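Local coordinates for PhiH1 repressor-like protein (PDB 3B73) that is of unknown function but, having a winged helix-turn-helix fold, probably binds DNA and may act as a transcriptional repressor, at residues Lys43-Val46 with Ser47-Leu50; Glu80-Ala83 with Gly84-Arg87. All blocks are in the same frame, centred on the assembly; numbering follows the deposited sequence.

Interaction 1: residues Lys43-Val46 with Ser47-Leu50. With SO4 (sulfate ion), chain D.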
loop_
_atom_site.group_PDB
_atom_site.type_symbol
_atom_site.label_atom_id
_atom_site.label_comp_id
_atom_site.label_asym_id
_atom_site.label_seq_id
_atom_site.Cartn_x
_atom_site.Cartn_y
_atom_site.Cartn_z
ATOM N N LYS B 43 15.181 -3.462 10.139
ATOM C CA LYS B 43 14.809 -4.732 10.738
ATOM C C LYS B 43 13.931 -4.505 11.970
ATOM O O LYS B 43 12.966 -5.250 12.198
ATOM C CB LYS B 43 16.061 -5.583 11.058
ATOM C CG LYS B 43 15.756 -7.029 11.550
ATOM C CD LYS B 43 17.000 -7.768 12.115
ATOM C CE LYS B 43 16.610 -8.963 13.005
ATOM N NZ LYS B 43 17.760 -9.872 13.343
ATOM N N SER B 44 14.237 -3.472 12.753
ATOM C CA SER B 44 13.424 -3.186 13.937
ATOM C C SER B 44 12.042 -2.663 13.528
ATOM O O SER B 44 11.032 -2.944 14.189
ATOM C CB SER B 44 14.137 -2.212 14.886
ATOM O OG SER B 44 14.511 -1.024 14.211
ATOM N N SER B 45 11.990 -1.903 12.435
ATOM C CA SER B 45 10.713 -1.384 11.959
ATOM C C SER B 45 9.860 -2.532 11.464
ATOM O O SER B 45 8.663 -2.598 11.751
ATOM C CB SER B 45 10.908 -0.372 10.835
ATOM O OG SER B 45 11.517 0.792 11.338
ATOM N N VAL B 46 10.490 -3.436 10.716
ATOM C CA VAL B 46 9.801 -4.627 10.250
ATOM C C VAL B 46 9.212 -5.367 11.431
ATOM O O VAL B 46 8.046 -5.759 11.392
ATOM C CB VAL B 46 10.730 -5.566 9.457
ATOM C CG1 VAL B 46 9.988 -6.880 9.100
ATOM C CG2 VAL B 46 11.246 -4.854 8.218
ATOM N N SER B 47 10.016 -5.580 12.477
ATOM C CA SER B 47 9.503 -6.223 13.692
ATOM C C SER B 47 8.281 -5.507 14.253
ATOM O O SER B 47 7.300 -6.150 14.664
ATOM C CB SER B 47 10.581 -6.319 14.773
ATOM O OG SER B 47 11.499 -7.345 14.450
ATOM N N ARG B 48 8.351 -4.179 14.288
ATOM C CA ARG B 48 7.221 -3.371 14.746
ATOM C C ARG B 48 5.971 -3.589 13.890
ATOM O O ARG B 48 4.887 -3.812 14.426
ATOM C CB ARG B 48 7.601 -1.890 14.772
ATOM C CG ARG B 48 8.080 -1.432 16.134
ATOM C CD ARG B 48 8.578 0.012 16.120
ATOM N NE ARG B 48 10.021 0.092 15.902
ATOM C CZ ARG B 48 10.591 0.792 14.928
ATOM N NH1 ARG B 48 9.831 1.483 14.087
ATOM N NH2 ARG B 48 11.916 0.810 14.801
ATOM N N ARG B 49 6.128 -3.543 12.569
ATOM C CA ARG B 49 5.009 -3.781 11.663
ATOM C C ARG B 49 4.487 -5.206 11.784
ATOM O O ARG B 49 3.268 -5.437 11.765
ATOM C CB ARG B 49 5.393 -3.481 10.211
ATOM C CG ARG B 49 5.795 -2.041 9.974
ATOM C CD ARG B 49 4.993 -1.057 10.803
ATOM N NE ARG B 49 3.550 -1.080 10.547
ATOM C CZ ARG B 49 2.696 -0.256 11.145
ATOM N NH1 ARG B 49 3.157 0.629 12.018
ATOM N NH2 ARG B 49 1.391 -0.305 10.891
ATOM N N LEU B 50 5.393 -6.172 11.923
ATOM C CA LEU B 50 4.947 -7.560 12.136
ATOM C C LEU B 50 4.052 -7.665 13.381
ATOM O O LEU B 50 2.969 -8.284 13.351
ATOM C CB LEU B 50 6.139 -8.524 12.240
ATOM C CG LEU B 50 6.890 -8.778 10.926
ATOM C CD1 LEU B 50 8.198 -9.500 11.205
ATOM C CD2 LEU B 50 6.018 -9.560 9.908
HETATM S S SO4 D . 13.504 3.089 8.793
HETATM O O1 SO4 D . 12.304 3.737 8.268
HETATM O O2 SO4 D . 14.093 3.915 9.858
HETATM O O3 SO4 D . 13.126 1.790 9.352
HETATM O O4 SO4 D . 14.450 2.921 7.682
#
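Arg48 folds its guanidinium group back over the first turn of helix 43-55, where Ser44 and Ser45 receive it. One face of the group lies over the Ser44 carbonyl oxygen and Ser45 CA, each displaced toward the rim. The bend comes at chi3 (-93°), which turns the chain back toward the helix start instead of out along the axis. From there Arg48 NH1 gives a weak hydrogen bond to Ser45 OG (3.3 Å), while Arg48 NH2 comes within 3.2 Å of Ser44 OG, a hydroxyl already bonded to Ser42. Serine suits both places: a short hydroxyl lets the larger side chain settle over the backbone.

Ser45 OG also donates to O3 of a sulfate ion at 2.7 Å. With OG anti to its carbonyl carbon, the hydroxyl leans back toward the N-terminal end of the helix, and there the same sulfate is held by Ser42 N. The anion, probably from the crystallisation liquor, thus sits where the helix dipole would probably favour negative charge.

The i to i+4 backbone bonds keep these side chains in place, from Ser47 N to Lys43 O (3.0 Å) through to Leu50 N to Val46 O (2.7 Å). On the buried side Val46 and Leu50 run side by side, Val46 CG1 to Leu50 CD1 3.8 Å, branched apolar chains that meet Leu33 of helix 30-34 and Ile18 and Ile22 of helix 13-25 respectively. Arg49 leads away to a salt bridge with Asp15.

An apolar flank packed on two helices and a polar, arginine-bearing flank are what the third helix of a winged helix-turn-helix domain shows. By analogy helix 43-55 is probably the DNA-recognition helix, and the sulfate may mark a phosphate site.

Interaction 2: residues Glu80-Ala83 with Gly84-Arg87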
loop_
_atom_site.group_PDB
_atom_site.type_symbol
_atom_site.label_atom_id
_atom_site.label_comp_id
_atom_site.label_asym_id
_atom_site.label_seq_id
_atom_site.Cartn_x
_atom_site.Cartn_y
_atom_site.Cartn_z
ATOM N N GLU B 80 -11.479 -8.081 0.430
ATOM C CA GLU B 80 -12.639 -8.761 1.003
ATOM C C GLU B 80 -12.700 -8.579 2.506
ATOM O O GLU B 80 -13.612 -9.070 3.164
ATOM C CB GLU B 80 -12.574 -10.258 0.701
ATOM C CG GLU B 80 -12.933 -10.631 -0.726
ATOM C CD GLU B 80 -12.352 -11.991 -1.123
ATOM O OE1 GLU B 80 -11.854 -12.726 -0.231
ATOM O OE2 GLU B 80 -12.392 -12.322 -2.330
ATOM N N TYR B 81 -11.717 -7.883 3.054
ATOM C CA TYR B 81 -11.677 -7.635 4.488
ATOM C C TYR B 81 -11.258 -6.186 4.730
ATOM O O TYR B 81 -10.232 -5.727 4.241
ATOM C CB TYR B 81 -10.734 -8.622 5.175
ATOM C CG TYR B 81 -10.723 -8.474 6.678
ATOM C CD1 TYR B 81 -11.601 -9.194 7.471
ATOM C CD2 TYR B 81 -9.830 -7.607 7.307
ATOM C CE1 TYR B 81 -11.594 -9.058 8.850
ATOM C CE2 TYR B 81 -9.818 -7.464 8.678
ATOM C CZ TYR B 81 -10.707 -8.183 9.440
ATOM O OH TYR B 81 -10.691 -8.031 10.798
ATOM N N ASP B 82 -12.092 -5.465 5.455
ATOM C CA ASP B 82 -11.891 -4.056 5.739
ATOM C C ASP B 82 -10.977 -3.980 6.962
ATOM O O ASP B 82 -11.392 -4.277 8.095
ATOM C CB ASP B 82 -13.266 -3.398 6.010
ATOM C CG ASP B 82 -13.165 -1.906 6.376
ATOM O OD1 ASP B 82 -12.118 -1.429 6.899
ATOM O OD2 ASP B 82 -14.170 -1.208 6.142
ATOM N N ALA B 83 -9.721 -3.618 6.737
ATOM C CA ALA B 83 -8.745 -3.649 7.831
ATOM C C ALA B 83 -8.885 -2.468 8.801
ATOM O O ALA B 83 -8.249 -2.458 9.855
ATOM C CB ALA B 83 -7.331 -3.718 7.285
ATOM N N GLY B 84 -9.693 -1.475 8.418
ATOM C CA GLY B 84 -10.072 -0.369 9.299
ATOM C C GLY B 84 -11.219 -0.737 10.244
ATOM O O GLY B 84 -11.073 -0.671 11.467
ATOM N N LYS B 85 -12.366 -1.131 9.689
ATOM C CA LYS B 85 -13.502 -1.552 10.525
ATOM C C LYS B 85 -13.248 -2.911 11.165
ATOM O O LYS B 85 -13.827 -3.223 12.197
ATOM C CB LYS B 85 -14.817 -1.584 9.725
ATOM C CG LYS B 85 -15.316 -0.228 9.198
ATOM C CD LYS B 85 -16.714 -0.385 8.560
ATOM C CE LYS B 85 -17.504 0.927 8.456
ATOM N NZ LYS B 85 -16.907 1.835 7.455
ATOM N N GLU B 86 -12.373 -3.707 10.547
ATOM C CA GLU B 86 -12.030 -5.046 11.034
ATOM C C GLU B 86 -13.215 -6.004 10.943
ATOM O O GLU B 86 -13.630 -6.635 11.906
ATOM C CB GLU B 86 -11.398 -5.003 12.435
ATOM C CG GLU B 86 -10.249 -3.970 12.531
ATOM C CD GLU B 86 -9.542 -3.967 13.887
ATOM O OE1 GLU B 86 -9.918 -4.769 14.770
ATOM O OE2 GLU B 86 -8.610 -3.151 14.072
ATOM N N ARG B 87 -13.756 -6.103 9.746
ATOM C CA ARG B 87 -14.838 -7.022 9.472
ATOM C C ARG B 87 -14.646 -7.494 8.046
ATOM O O ARG B 87 -14.040 -6.800 7.218
ATOM C CB ARG B 87 -16.184 -6.308 9.592
ATOM C CG ARG B 87 -16.253 -5.003 8.807
ATOM C CD ARG B 87 -17.639 -4.722 8.198
ATOM N NE ARG B 87 -18.470 -3.833 9.013
ATOM C CZ ARG B 87 -19.266 -2.882 8.516
ATOM N NH1 ARG B 87 -19.989 -2.114 9.327
ATOM N NH2 ARG B 87 -19.331 -2.685 7.204
#
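A G1 beta bulge closes the hairpin of strands 81-82 and 87-88: two residues at the start of the second strand, Glu86 and Arg87, stand against the single residue Asp82. The Asp82 carbonyl oxygen accepts Glu86 N at 2.7 Å and, weakly, Arg87 N at 3.4 Å, while Asp82 N returns a bond to Arg87 O (2.9 Å), making an antiparallel hydrogen-bonded pair. Glu86 takes the left-handed conformation (phi 67°, psi 55°) that the bulge requires.

The Asp82 side chain ties the loop a second time. Its CG stands anti to the backbone N (chi1 178°), which carries the carboxylate to the amides of the loop. There Asp82 OD1 takes Lys85 N at 2.8 Å, from well above the carboxylate plane, and Gly84 N by a weak bond, so one short acidic residue gathers two loop amides. The aliphatic chain of Lys85 crosses obliquely beside the carboxylate, and Lys85 CG lies 3.4 Å from Asp82 OD2.

Tyr81 points to the other side of the hairpin. Arg87 O lies 3.4 Å over one face of the Tyr81 ring, toward the rim, and Tyr81 OH reaches the Glu86 backbone, 3.2 Å from Glu86 C. A broad flat ring suits this place, since it spans the bulge, meets Tyr88 edge-to-face and rests on Ala75 of helix 71-77. Reduced to an alanine here, the residue would probably open a gap over the bulge and leave Tyr88 without its aromatic mate. Ala83 O is fixed by the indole NE1 of Trp10.

The whole is a compact beta hairpin finished by a G1 bulge and appended after the last helix of the winged-helix domain.

In the fold
Following helices 13-25 and 30-34, the chain enters helix 43-55, whose first two turns hold interaction 1. It then forms the wing strands 59-62 and 66-69, passes through helix 71-77 and reaches interaction 2, which closes the tight turn between strands 81-82 and 87-88. The contacts are local and in series, neither nested nor crossed. The middle of the chain lies between them, and the centres of interactions 1 and 2 are about 22 Å apart. Trp10, just before helix 13-25, joins their surroundings: its carbonyl oxygen accepts Arg49, and its indole binds Ala83. The N-terminal segment thereby connects the probable recognition helix with the C-terminal hairpin.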